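Local coordinates for protein putative phophotriesterase (Proteus mirabilis, PDB 3RHG) that binds two zinc ions in an amidohydrolase barrel and probably hydrolyses ester bonds, at residues V33-F38 / D61-C66; D67-P73 / F296-W301; L181-L186 / I213-M218. All blocks are in the same frame, centred on the assembly; numbering follows the deposited sequence.

Contact 1 (V33-F38 / D61-C66)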
ATOM      1  N   VAL A  33      10.263  13.828  18.618  1.00 43.32           N
ATOM      2  CA  VAL A  33       9.761  12.480  18.874  1.00 40.57           C
ATOM      3  C   VAL A  33      10.212  11.445  17.828  1.00 41.19           C
ATOM      4  O   VAL A  33       9.485  10.486  17.536  1.00 37.57           O
ATOM      5  CB  VAL A  33       8.204  12.460  18.963  1.00 42.14           C
ATOM      6  CG1 VAL A  33       7.729  13.172  20.241  1.00 44.49           C
ATOM      7  CG2 VAL A  33       7.568  13.102  17.698  1.00 41.17           C
ATOM      8  N   VAL A  34      11.403  11.624  17.262  1.00 39.24           N
ATOM      9  CA  VAL A  34      11.952  10.597  16.380  1.00 36.60           C
ATOM     10  C   VAL A  34      12.166   9.326  17.210  1.00 35.18           C
ATOM     11  O   VAL A  34      12.790   9.362  18.259  1.00 38.88           O
ATOM     12  CB  VAL A  34      13.266  11.053  15.698  1.00 36.78           C
ATOM     13  CG1 VAL A  34      13.848   9.932  14.841  1.00 39.42           C
ATOM     14  CG2 VAL A  34      13.030  12.326  14.867  1.00 37.07           C
ATOM     15  N   ASP A  35      11.620   8.212  16.743  1.00 35.29           N
ATOM     16  CA  ASP A  35      11.692   6.953  17.462  1.00 33.52           C
ATOM     17  C   ASP A  35      12.969   6.216  17.084  1.00 33.95           C
ATOM     18  O   ASP A  35      13.500   6.408  15.985  1.00 34.99           O
ATOM     19  CB  ASP A  35      10.458   6.100  17.134  1.00 35.51           C
ATOM     20  CG  ASP A  35       9.219   6.576  17.872  1.00 36.52           C
ATOM     21  OD1 ASP A  35       9.388   7.205  18.941  1.00 40.03           O
ATOM     22  OD2 ASP A  35       8.095   6.334  17.384  1.00 37.78           O
ATOM     23  N   GLU A  36      13.471   5.384  17.994  1.00 32.23           N
ATOM     24  CA  GLU A  36      14.578   4.494  17.660  1.00 34.76           C
ATOM     25  C   GLU A  36      14.110   3.482  16.616  1.00 29.74           C
ATOM     26  O   GLU A  36      12.930   3.114  16.579  1.00 31.86           O
ATOM     27  CB  GLU A  36      15.080   3.750  18.902  1.00 35.22           C
ATOM     28  CG  GLU A  36      15.594   4.654  20.012  1.00 46.56           C
ATOM     29  CD  GLU A  36      16.705   5.583  19.552  1.00 53.13           C
ATOM     30  OE1 GLU A  36      17.491   5.197  18.659  1.00 52.68           O
ATOM     31  OE2 GLU A  36      16.795   6.705  20.088  1.00 58.97           O
ATOM     32  N   PRO A  37      15.025   3.040  15.745  1.00 30.66           N
ATOM     33  CA  PRO A  37      14.669   2.013  14.774  1.00 30.50           C
ATOM     34  C   PRO A  37      14.000   0.799  15.442  1.00 28.27           C
ATOM     35  O   PRO A  37      14.549   0.218  16.385  1.00 32.80           O
ATOM     36  CB  PRO A  37      16.025   1.627  14.157  1.00 31.90           C
ATOM     37  CG  PRO A  37      17.085   2.265  15.042  1.00 33.35           C
ATOM     38  CD  PRO A  37      16.424   3.475  15.603  1.00 32.89           C
ATOM     39  N   PHE A  38      12.842   0.396  14.919  1.00 28.28           N
ATOM     40  CA  PHE A  38      12.029  -0.658  15.535  1.00 28.35           C
ATOM     41  C   PHE A  38      12.421  -2.068  15.089  1.00 26.48           C
ATOM     42  O   PHE A  38      12.312  -3.027  15.860  1.00 31.78           O
ATOM     43  CB  PHE A  38      10.559  -0.417  15.210  1.00 26.54           C
ATOM     44  CG  PHE A  38       9.607  -1.248  16.012  1.00 25.10           C
ATOM     45  CD1 PHE A  38       9.190  -0.831  17.275  1.00 31.34           C
ATOM     46  CD2 PHE A  38       9.096  -2.435  15.501  1.00 25.28           C
ATOM     47  CE1 PHE A  38       8.292  -1.597  18.021  1.00 29.61           C
ATOM     48  CE2 PHE A  38       8.195  -3.200  16.241  1.00 29.71           C
ATOM     49  CZ  PHE A  38       7.792  -2.777  17.500  1.00 33.80           C
ATOM     50  N   ASP A  61       8.299   1.686   9.154  1.00 22.42           N
ATOM     51  CA  ASP A  61       8.909   2.371  10.288  1.00 23.78           C
ATOM     52  C   ASP A  61       9.110   3.837   9.930  1.00 23.19           C
ATOM     53  O   ASP A  61      10.235   4.308   9.741  1.00 25.15           O
ATOM     54  CB  ASP A  61      10.219   1.676  10.665  1.00 22.55           C
ATOM     55  CG  ASP A  61      10.688   2.031  12.066  1.00 26.12           C
ATOM     56  OD1 ASP A  61      10.100   2.951  12.676  1.00 28.53           O
ATOM     57  OD2 ASP A  61      11.657   1.397  12.545  1.00 28.19           O
ATOM     58  N   PRO A  62       7.993   4.570   9.790  1.00 21.40           N
ATOM     59  CA  PRO A  62       8.079   5.961   9.348  1.00 22.68           C
ATOM     60  C   PRO A  62       8.786   6.883  10.347  1.00 22.05           C
ATOM     61  O   PRO A  62       9.455   7.845   9.940  1.00 24.38           O
ATOM     62  CB  PRO A  62       6.602   6.380   9.226  1.00 25.61           C
ATOM     63  CG  PRO A  62       5.848   5.414  10.144  1.00 23.59           C
ATOM     64  CD  PRO A  62       6.594   4.120   9.958  1.00 22.62           C
ATOM     65  N   TYR A  63       8.634   6.595  11.637  1.00 22.95           N
ATOM     66  CA  TYR A  63       9.014   7.546  12.683  1.00 24.31           C
ATOM     67  C   TYR A  63      10.484   7.486  13.083  1.00 25.91           C
ATOM     68  O   TYR A  63      10.938   8.316  13.878  1.00 28.15           O
ATOM     69  CB  TYR A  63       8.153   7.327  13.933  1.00 25.14           C
ATOM     70  CG  TYR A  63       6.664   7.567  13.740  1.00 23.90           C
ATOM     71  CD1 TYR A  63       6.190   8.497  12.815  1.00 25.45           C
ATOM     72  CD2 TYR A  63       5.731   6.871  14.501  1.00 28.82           C
ATOM     73  CE1 TYR A  63       4.826   8.725  12.659  1.00 25.80           C
ATOM     74  CE2 TYR A  63       4.356   7.089  14.355  1.00 29.90           C
ATOM     75  CZ  TYR A  63       3.907   8.010  13.433  1.00 25.09           C
ATOM     76  OH  TYR A  63       2.545   8.203  13.297  1.00 28.23           O
ATOM     77  N   CYS A  64      11.235   6.528  12.544  1.00 24.80           N
ATOM     78  CA  CYS A  64      12.662   6.400  12.896  1.00 25.65           C
ATOM     79  C   CYS A  64      13.547   7.263  11.994  1.00 29.81           C
ATOM     80  O   CYS A  64      14.738   7.429  12.248  1.00 31.21           O
ATOM     81  CB  CYS A  64      13.129   4.944  12.811  1.00 29.96           C
ATOM     82  SG  CYS A  64      13.406   4.351  11.107  1.00 30.41           S
ATOM     83  N   CYS A  65      12.961   7.801  10.930  1.00 25.82           N
ATOM     84  CA  CYS A  65      13.727   8.556   9.930  1.00 27.77           C
ATOM     85  C   CYS A  65      13.656  10.059  10.233  1.00 28.41           C
ATOM     86  O   CYS A  65      12.613  10.689  10.080  1.00 28.26           O
ATOM     87  CB  CYS A  65      13.188   8.249   8.526  1.00 26.21           C
ATOM     88  SG  CYS A  65      13.890   9.219   7.183  1.00 27.91           S
ATOM     89  N   CYS A  66      14.765  10.649  10.651  1.00 29.92           N
ATOM     90  CA  CYS A  66      14.767  12.052  11.064  0.50 30.81           C
ATOM     91  C   CYS A  66      14.201  12.997  10.004  1.00 28.76           C
ATOM     92  O   CYS A  66      13.389  13.872  10.299  1.00 30.20           O
ATOM     93  CB  CYS A  66      16.186  12.488  11.435  0.50 29.89           C
ATOM     94  SG  CYS A  66      16.907  11.533  12.773  0.50 34.67           S
TER
HETATM   95  O   HOH W   1      15.714   6.734  14.724  1.00 41.20           O
HETATM   96  O   HOH W   2      10.407   3.173  15.332  1.00 35.54           O
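Val34 opens the contact with one methyl, CG1, which its chi1 of 177° sets opposite the backbone N and over the backbone of the other segment: CG1 lies 3.5 Å from Tyr63 O and also touches Cys64 O and the sulfur of Cys66. Its second methyl, CG2, rests on Met69 of helix 66-69. At Asp35 the backbone takes over. Asp35 N donates to Tyr63 O at 2.9 Å, while Asp35 O receives a CA-H...O contact from Cys64 CA at 3.2 Å and a water that also donates to Cys64 O. The Asp35 carboxylate runs alongside the Tyr63 side chain, its OD2 3.6 Å from Tyr63 CB, with carboxylate and ring planes 75° apart. Both segments belong to the long excursion that follows strand 19-24 at the mouth of the (beta/alpha)8 barrel, and Tyr63 carries its ring from here into the pocket that holds benzoic acid, where it meets Phe261. Farther along, Glu36 O is joined to Asp61 OD1 through a second water, and Pro37 CA packs on Cys64 CB at 3.8 Å. Phe38 N then gives an almost straight bond (169°) to Asp61 OD2, 2.8 Å away on the syn side of the carboxylate; Ser42 OG also bonds to this oxygen. The Phe38 ring leads away from Asp61, toward Pro262 of its own chain and Gln322 of the second subunit.

Contact 2 (D67-P73 / F296-W301)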
ATOM      1  N   ASP A  67      14.663  12.844   8.767  1.00 30.25           N
ATOM      2  CA  ASP A  67      14.241  13.742   7.691  1.00 29.22           C
ATOM      3  C   ASP A  67      12.727  13.669   7.488  1.00 26.80           C
ATOM      4  O   ASP A  67      12.069  14.679   7.182  1.00 27.66           O
ATOM      5  CB  ASP A  67      14.953  13.402   6.383  1.00 30.58           C
ATOM      6  CG  ASP A  67      14.576  14.341   5.249  1.00 30.30           C
ATOM      7  OD1 ASP A  67      14.707  15.581   5.423  1.00 33.58           O
ATOM      8  OD2 ASP A  67      14.152  13.840   4.181  1.00 31.62           O
ATOM      9  N   ASN A  68      12.167  12.470   7.651  1.00 26.48           N
ATOM     10  CA  ASN A  68      10.723  12.261   7.463  1.00 25.21           C
ATOM     11  C   ASN A  68       9.902  13.074   8.452  1.00 24.32           C
ATOM     12  O   ASN A  68       8.761  13.492   8.154  1.00 24.39           O
ATOM     13  CB  ASN A  68      10.412  10.764   7.645  1.00 25.17           C
ATOM     14  CG  ASN A  68       9.117  10.343   7.011  1.00 24.07           C
ATOM     15  OD1 ASN A  68       8.673  10.913   6.007  1.00 22.49           O
ATOM     16  ND2 ASN A  68       8.516   9.304   7.571  1.00 23.35           N
ATOM     17  N   MET A  69      10.510  13.319   9.611  1.00 25.48           N
ATOM     18  CA  MET A  69       9.886  13.940  10.776  1.00 25.36           C
ATOM     19  C   MET A  69      10.224  15.429  10.900  1.00 29.35           C
ATOM     20  O   MET A  69       9.716  16.105  11.795  1.00 30.42           O
ATOM     21  CB  MET A  69      10.401  13.221  12.046  1.00 26.73           C
ATOM     22  CG  MET A  69      10.175  11.712  12.038  1.00 26.96           C
ATOM     23  SD  MET A  69       8.430  11.357  12.246  1.00 29.89           S
ATOM     24  CE  MET A  69       8.352  11.306  14.036  1.00 33.76           C
ATOM     25  N   ASP A  70      11.082  15.928  10.009  1.00 28.66           N
ATOM     26  CA  ASP A  70      11.651  17.268  10.135  1.00 28.01           C
ATOM     27  C   ASP A  70      10.745  18.296   9.483  1.00 28.47           C
ATOM     28  O   ASP A  70       9.748  17.932   8.837  1.00 27.46           O
ATOM     29  CB  ASP A  70      13.039  17.279   9.483  1.00 29.10           C
ATOM     30  CG  ASP A  70      13.955  18.378  10.014  1.00 37.27           C
ATOM     31  OD1 ASP A  70      13.561  19.203  10.873  1.00 33.93           O
ATOM     32  OD2 ASP A  70      15.110  18.399   9.556  1.00 46.25           O
ATOM     33  N   LYS A  71      11.077  19.573   9.666  1.00 29.76           N
ATOM     34  CA  LYS A  71      10.324  20.667   9.039  1.00 25.86           C
ATOM     35  C   LYS A  71      10.207  20.505   7.513  1.00 27.45           C
ATOM     36  O   LYS A  71      11.070  19.887   6.860  1.00 28.88           O
ATOM     37  CB  LYS A  71      10.894  22.037   9.422  1.00 36.58           C
ATOM     38  CG  LYS A  71      12.378  22.165   9.243  1.00 40.43           C
ATOM     39  CD  LYS A  71      12.940  23.405   9.968  1.00 46.17           C
ATOM     40  CE  LYS A  71      12.574  24.692   9.265  1.00 47.35           C
ATOM     41  NZ  LYS A  71      13.460  25.830   9.723  1.00 46.42           N
ATOM     42  N   LYS A  72       9.123  21.044   6.962  1.00 25.79           N
ATOM     43  CA  LYS A  72       8.798  20.864   5.553  1.00 24.95           C
ATOM     44  C   LYS A  72       9.214  22.115   4.773  1.00 26.04           C
ATOM     45  O   LYS A  72       8.677  23.196   5.006  1.00 29.73           O
ATOM     46  CB  LYS A  72       7.284  20.598   5.392  1.00 21.91           C
ATOM     47  CG  LYS A  72       6.736  19.502   6.342  1.00 23.43           C
ATOM     48  CD  LYS A  72       7.440  18.165   6.094  1.00 23.98           C
ATOM     49  CE  LYS A  72       6.921  17.043   7.007  1.00 20.91           C
ATOM     50  NZ  LYS A  72       7.079  17.382   8.447  1.00 22.77           N
ATOM     51  N   PRO A  73      10.184  21.986   3.855  1.00 25.42           N
ATOM     52  CA  PRO A  73      10.596  23.172   3.076  1.00 28.06           C
ATOM     53  C   PRO A  73       9.461  23.719   2.212  1.00 28.72           C
ATOM     54  O   PRO A  73       8.728  22.944   1.573  1.00 27.20           O
ATOM     55  CB  PRO A  73      11.726  22.638   2.183  1.00 29.09           C
ATOM     56  CG  PRO A  73      12.234  21.418   2.911  1.00 29.56           C
ATOM     57  CD  PRO A  73      11.010  20.805   3.549  1.00 26.19           C
ATOM     58  N   PHE A 296       1.420  14.274   6.568  1.00 19.86           N
ATOM     59  CA  PHE A 296       2.093  14.766   7.763  1.00 18.31           C
ATOM     60  C   PHE A 296       3.526  14.273   7.860  1.00 20.20           C
ATOM     61  O   PHE A 296       4.215  14.578   8.838  1.00 21.47           O
ATOM     62  CB  PHE A 296       1.301  14.426   9.041  1.00 20.92           C
ATOM     63  CG  PHE A 296       1.486  13.002   9.556  1.00 19.60           C
ATOM     64  CD1 PHE A 296       2.296  12.761  10.667  1.00 21.21           C
ATOM     65  CD2 PHE A 296       0.806  11.921   8.969  1.00 19.03           C
ATOM     66  CE1 PHE A 296       2.475  11.453  11.173  1.00 20.30           C
ATOM     67  CE2 PHE A 296       0.959  10.605   9.458  1.00 20.25           C
ATOM     68  CZ  PHE A 296       1.777  10.375  10.572  1.00 21.29           C
ATOM     69  N   LEU A 297       3.953  13.530   6.836  1.00 20.65           N
ATOM     70  CA  LEU A 297       5.291  12.948   6.728  1.00 19.20           C
ATOM     71  C   LEU A 297       5.795  13.184   5.322  1.00 21.76           C
ATOM     72  O   LEU A 297       4.998  13.205   4.382  1.00 23.03           O
ATOM     73  CB  LEU A 297       5.244  11.436   6.983  1.00 21.75           C
ATOM     74  CG  LEU A 297       4.813  10.946   8.368  1.00 20.27           C
ATOM     75  CD1 LEU A 297       4.451   9.449   8.359  1.00 22.21           C
ATOM     76  CD2 LEU A 297       5.907  11.252   9.457  1.00 22.18           C
ATOM     77  N   LYS A 298       7.106  13.347   5.156  1.00 21.34           N
ATOM     78  CA  LYS A 298       7.623  13.605   3.824  1.00 21.22           C
ATOM     79  C   LYS A 298       7.352  12.430   2.888  1.00 20.45           C
ATOM     80  O   LYS A 298       7.237  12.614   1.677  1.00 22.94           O
ATOM     81  CB  LYS A 298       9.127  13.956   3.857  1.00 24.73           C
ATOM     82  CG  LYS A 298       9.443  15.273   4.566  1.00 24.57           C
ATOM     83  CD  LYS A 298      10.871  15.701   4.289  1.00 29.24           C
ATOM     84  CE  LYS A 298      11.231  16.940   5.079  1.00 28.07           C
ATOM     85  NZ  LYS A 298      12.641  17.374   4.810  1.00 29.59           N
ATOM     86  N   GLN A 299       7.277  11.216   3.440  1.00 22.27           N
ATOM     87  CA  GLN A 299       7.071  10.040   2.604  1.00 22.80           C
ATOM     88  C   GLN A 299       5.701  10.067   1.920  1.00 21.69           C
ATOM     89  O   GLN A 299       5.477   9.342   0.943  1.00 22.63           O
ATOM     90  CB  GLN A 299       7.194   8.754   3.419  1.00 21.99           C
ATOM     91  CG  GLN A 299       5.983   8.473   4.269  1.00 22.20           C
ATOM     92  CD  GLN A 299       6.242   7.309   5.206  1.00 24.78           C
ATOM     93  OE1 GLN A 299       6.835   7.478   6.271  1.00 24.47           O
ATOM     94  NE2 GLN A 299       5.812   6.115   4.803  1.00 24.70           N
ATOM     95  N   MET A 300       4.789  10.902   2.415  1.00 20.84           N
ATOM     96  CA  MET A 300       3.466  10.956   1.808  1.00 19.53           C
ATOM     97  C   MET A 300       3.398  11.834   0.557  1.00 22.15           C
ATOM     98  O   MET A 300       2.425  11.772  -0.214  1.00 22.38           O
ATOM     99  CB  MET A 300       2.422  11.399   2.825  1.00 21.25           C
ATOM    100  CG  MET A 300       2.348  10.455   4.008  1.00 18.34           C
ATOM    101  SD  MET A 300       1.200  10.952   5.290  1.00 20.54           S
ATOM    102  CE  MET A 300      -0.393  10.862   4.417  1.00 20.92           C
ATOM    103  N   TRP A 301       4.416  12.663   0.350  1.00 20.52           N
ATOM    104  CA  TRP A 301       4.441  13.504  -0.839  1.00 19.52           C
ATOM    105  C   TRP A 301       4.521  12.651  -2.105  1.00 22.88           C
ATOM    106  O   TRP A 301       5.251  11.649  -2.132  1.00 23.83           O
ATOM    107  CB  TRP A 301       5.675  14.402  -0.786  1.00 22.05           C
ATOM    108  CG  TRP A 301       5.614  15.465   0.253  1.00 23.89           C
ATOM    109  CD1 TRP A 301       4.492  15.982   0.862  1.00 23.27           C
ATOM    110  CD2 TRP A 301       6.722  16.209   0.754  1.00 24.32           C
ATOM    111  NE1 TRP A 301       4.853  16.990   1.728  1.00 25.44           N
ATOM    112  CE2 TRP A 301       6.219  17.140   1.689  1.00 26.80           C
ATOM    113  CE3 TRP A 301       8.102  16.151   0.529  1.00 27.84           C
ATOM    114  CZ2 TRP A 301       7.052  18.022   2.389  1.00 27.26           C
ATOM    115  CZ3 TRP A 301       8.921  17.031   1.208  1.00 24.11           C
ATOM    116  CH2 TRP A 301       8.396  17.956   2.128  1.00 27.17           C
TER
HETATM  117  O   HOH W   3       6.783  14.929   9.607  1.00 25.49           O
HETATM  118  O   HOH W   4      13.603  19.389   6.451  1.00 39.26           O
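Lys298 reaches across the 67-73 segment as a fully extended chain, CG through NZ, and crosses the Asp67 side chain at about a right angle. Its ammonium forms a salt bridge in which NZ stands 2.8 Å from Asp67 OD1, above the carboxylate plane; a water links the same NZ to Lys71 O. The other carboxylate oxygen, OD2, is held by Val50 N, so both oxygens are engaged. The amides of Asn68 and Gln299 pair up with their planes 35° apart. Asn68 ND2 donates to Gln299 OE1 at 2.8 Å, on a lone pair, and Asn68 OD1 accepts Gln299 N at 2.9 Å in its carbonyl plane. Since ND2 also binds Pro62 O, the rotation of this buried amide is fixed. Lys72 bends at chi2 and chi4: its CD lies 3.7 Å from Trp301 CZ2, and its NZ turns back to Asp70 O at 2.8 Å while donating to a water shared with Asn68 O and Phe296 O. Lys298 CA covers one face of the Trp301 indole, and Pro73 CD sits at the ring edge, 4.1 Å from Trp301 CH2. The Met69 and Leu297 side chains lie side by side, SD against CD2. The arrangement joins the loops following strands 19-24 and 289-291, the first and last of the (beta/alpha)8 barrel, where Phe296 lines the benzoic acid site close to the metal ligands His25 and Asp294.

Contact 3 (L181-L186 / I213-M218)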
ATOM      1  N   LEU A 181     -10.070  19.437  25.651  1.00 19.90           N
ATOM      2  CA  LEU A 181     -11.329  19.300  24.924  1.00 18.72           C
ATOM      3  C   LEU A 181     -12.385  20.302  25.429  1.00 20.31           C
ATOM      4  O   LEU A 181     -13.087  20.948  24.631  1.00 19.00           O
ATOM      5  CB  LEU A 181     -11.810  17.854  25.032  1.00 22.99           C
ATOM      6  CG  LEU A 181     -12.888  17.374  24.106  1.00 28.60           C
ATOM      7  CD1 LEU A 181     -12.397  17.438  22.642  1.00 23.08           C
ATOM      8  CD2 LEU A 181     -13.288  15.938  24.517  1.00 22.57           C
ATOM      9  N   ARG A 182     -12.519  20.430  26.741  1.00 18.45           N
ATOM     10  CA  ARG A 182     -13.452  21.414  27.290  1.00 18.85           C
ATOM     11  C   ARG A 182     -13.092  22.839  26.874  1.00 18.68           C
ATOM     12  O   ARG A 182     -13.989  23.646  26.568  1.00 19.55           O
ATOM     13  CB  ARG A 182     -13.529  21.313  28.806  1.00 18.11           C
ATOM     14  CG  ARG A 182     -14.148  19.999  29.274  1.00 20.11           C
ATOM     15  CD  ARG A 182     -14.243  19.954  30.804  1.00 22.76           C
ATOM     16  NE  ARG A 182     -15.022  18.795  31.190  1.00 25.68           N
ATOM     17  CZ  ARG A 182     -14.509  17.628  31.547  1.00 30.39           C
ATOM     18  NH1 ARG A 182     -13.179  17.458  31.624  1.00 28.72           N
ATOM     19  NH2 ARG A 182     -15.336  16.631  31.834  1.00 29.51           N
ATOM     20  N   ALA A 183     -11.798  23.177  26.908  1.00 18.35           N
ATOM     21  CA  ALA A 183     -11.370  24.504  26.461  1.00 18.53           C
ATOM     22  C   ALA A 183     -11.730  24.766  25.003  1.00 18.12           C
ATOM     23  O   ALA A 183     -12.168  25.867  24.651  1.00 18.21           O
ATOM     24  CB  ALA A 183      -9.848  24.700  26.679  1.00 19.14           C
ATOM     25  N   ALA A 184     -11.532  23.760  24.159  1.00 17.81           N
ATOM     26  CA  ALA A 184     -11.864  23.899  22.754  1.00 15.74           C
ATOM     27  C   ALA A 184     -13.367  24.157  22.602  1.00 17.41           C
ATOM     28  O   ALA A 184     -13.779  24.964  21.764  1.00 18.67           O
ATOM     29  CB  ALA A 184     -11.444  22.629  21.972  1.00 17.31           C
ATOM     30  N   ALA A 185     -14.178  23.464  23.402  1.00 17.19           N
ATOM     31  CA  ALA A 185     -15.638  23.637  23.386  1.00 20.03           C
ATOM     32  C   ALA A 185     -16.017  25.061  23.791  1.00 19.74           C
ATOM     33  O   ALA A 185     -16.809  25.722  23.117  1.00 19.54           O
ATOM     34  CB  ALA A 185     -16.303  22.607  24.336  1.00 20.33           C
ATOM     35  N   LEU A 186     -15.438  25.558  24.883  1.00 17.66           N
ATOM     36  CA  LEU A 186     -15.698  26.950  25.289  1.00 18.41           C
ATOM     37  C   LEU A 186     -15.328  27.947  24.188  1.00 19.20           C
ATOM     38  O   LEU A 186     -16.068  28.920  23.933  1.00 20.75           O
ATOM     39  CB  LEU A 186     -14.937  27.309  26.575  1.00 21.86           C
ATOM     40  CG  LEU A 186     -15.411  26.600  27.849  1.00 22.17           C
ATOM     41  CD1 LEU A 186     -14.523  27.012  29.013  1.00 29.93           C
ATOM     42  CD2 LEU A 186     -16.880  26.935  28.139  1.00 25.70           C
ATOM     43  N   ILE A 213     -18.614  14.589  26.465  1.00 19.21           N
ATOM     44  CA  ILE A 213     -18.070  15.867  26.907  1.00 18.73           C
ATOM     45  C   ILE A 213     -18.505  17.022  25.997  1.00 18.08           C
ATOM     46  O   ILE A 213     -19.041  18.016  26.479  1.00 19.89           O
ATOM     47  CB  ILE A 213     -16.522  15.814  27.061  1.00 19.65           C
ATOM     48  CG1 ILE A 213     -16.122  14.856  28.213  1.00 20.92           C
ATOM     49  CG2 ILE A 213     -15.949  17.224  27.244  1.00 22.01           C
ATOM     50  CD1 ILE A 213     -14.641  14.452  28.168  1.00 23.94           C
ATOM     51  N   LEU A 214     -18.290  16.884  24.680  1.00 18.66           N
ATOM     52  CA  LEU A 214     -18.536  18.006  23.776  1.00 18.12           C
ATOM     53  C   LEU A 214     -20.005  18.336  23.651  1.00 18.61           C
ATOM     54  O   LEU A 214     -20.370  19.509  23.626  1.00 20.89           O
ATOM     55  CB  LEU A 214     -17.973  17.733  22.373  1.00 18.46           C
ATOM     56  CG  LEU A 214     -16.449  17.689  22.300  1.00 18.44           C
ATOM     57  CD1 LEU A 214     -15.996  17.258  20.886  1.00 19.61           C
ATOM     58  CD2 LEU A 214     -15.878  19.074  22.675  1.00 21.06           C
ATOM     59  N   LEU A 215     -20.840  17.304  23.535  1.00 17.89           N
ATOM     60  CA  LEU A 215     -22.252  17.532  23.235  1.00 19.77           C
ATOM     61  C   LEU A 215     -23.101  17.603  24.504  1.00 20.49           C
ATOM     62  O   LEU A 215     -23.833  18.563  24.701  1.00 27.20           O
ATOM     63  CB  LEU A 215     -22.797  16.470  22.272  1.00 18.43           C
ATOM     64  CG  LEU A 215     -21.961  16.241  21.008  1.00 18.71           C
ATOM     65  CD1 LEU A 215     -22.627  15.192  20.093  1.00 19.31           C
ATOM     66  CD2 LEU A 215     -21.780  17.575  20.262  1.00 20.73           C
ATOM     67  N   THR A 216     -23.013  16.581  25.356  1.00 19.42           N
ATOM     68  CA  THR A 216     -23.883  16.492  26.518  1.00 20.26           C
ATOM     69  C   THR A 216     -23.484  17.519  27.570  1.00 24.24           C
ATOM     70  O   THR A 216     -24.325  18.274  28.060  1.00 26.06           O
ATOM     71  CB  THR A 216     -23.877  15.061  27.109  1.00 23.96           C
ATOM     72  OG1 THR A 216     -24.122  14.115  26.054  1.00 26.95           O
ATOM     73  CG2 THR A 216     -24.963  14.901  28.170  1.00 28.90           C
ATOM     74  N   GLU A 217     -22.197  17.565  27.895  1.00 22.21           N
ATOM     75  CA  GLU A 217     -21.711  18.451  28.947  1.00 21.61           C
ATOM     76  C   GLU A 217     -21.538  19.901  28.469  1.00 20.97           C
ATOM     77  O   GLU A 217     -22.070  20.839  29.097  1.00 23.93           O
ATOM     78  CB  GLU A 217     -20.391  17.919  29.542  1.00 21.55           C
ATOM     79  CG  GLU A 217     -19.821  18.823  30.629  1.00 24.26           C
ATOM     80  CD  GLU A 217     -18.451  18.391  31.123  1.00 25.78           C
ATOM     81  OE1 GLU A 217     -18.028  17.241  30.849  1.00 30.02           O
ATOM     82  OE2 GLU A 217     -17.785  19.210  31.794  1.00 29.55           O
ATOM     83  N   MET A 218     -20.802  20.086  27.371  1.00 20.22           N
ATOM     84  CA  MET A 218     -20.459  21.443  26.921  1.00 19.82           C
ATOM     85  C   MET A 218     -21.520  22.077  26.013  1.00 20.21           C
ATOM     86  O   MET A 218     -21.487  23.286  25.783  1.00 21.53           O
ATOM     87  CB  MET A 218     -19.099  21.478  26.226  1.00 19.42           C
ATOM     88  CG  MET A 218     -17.948  20.941  27.099  1.00 19.76           C
ATOM     89  SD  MET A 218     -17.769  21.697  28.760  1.00 23.68           S
ATOM     90  CE  MET A 218     -17.122  23.332  28.311  1.00 22.97           C
TER
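The polar part of this contact is a salt bridge between Arg182 and Glu217. Arg182 grips the carboxylate side-on with two nitrogens, one for each oxygen: NE lies 2.9 Å from Glu217 OE2 and NH2 lies 2.9 Å from Glu217 OE1. The second bond uses the syn lone pair of OE1; OE2 is also met on its syn side but out of the carboxylate plane, and the guanidinium and carboxylate planes are 45° apart. Both chains are stretched, Arg182 from CG to NE and Glu217 beyond CG, the latter starting opposite its backbone N (chi1 179°). Arg182 NH1 is tied to Asn179 OD1, which helps hold the guanidinium in place, and Ile213 covers one of its faces.

Beneath the ion pair the contact is apolar. Leu181 and Leu214 cross at about a right angle, with Leu181 CG 3.7 Å from Leu214 CD2, while Leu181 CD2 packs on Ile213 CG2. Ala185, whose small side chain faces the other helix, takes Met218 CB at 3.6 Å on its CB. Bent at chi2 and chi3, Met218 then swings its CE to Leu186 CD2, 3.6 Å away, and over Arg182 O, as its SD touches Arg182 CG.

In backbone terms, the axes of segments 181-186 and 213-217 come within 10.1 Å and cross at -62°, and a pi-type turn widens the latter. Leu181 and Leu214 also reach Ile198 of strand 195-199, which lies between the two helices in the chain: this is the packing of consecutive outer helices around a (beta/alpha)8 barrel.

Contacts 1 and 2 are neighbours, their centres 12 Å apart, and they touch at the mouth of the barrel: Tyr63 OH lies 3.6 Å from Phe296 CZ, and Tyr63 CD1 lies 3.7 Å from Met69 SD. Through Tyr63 and Phe296 both border the benzoic acid pocket, each of these side chains coming within about 4 Å of the ligand at their nearest atoms. Contact 3 stands apart, its centre 34 Å from that of contact 1 and 32 Å from that of contact 2. It lies within the loop that contact 2 closes, on the other side of the chain's centre, with the side chain of Leu181 about 12 Å from a zinc ion.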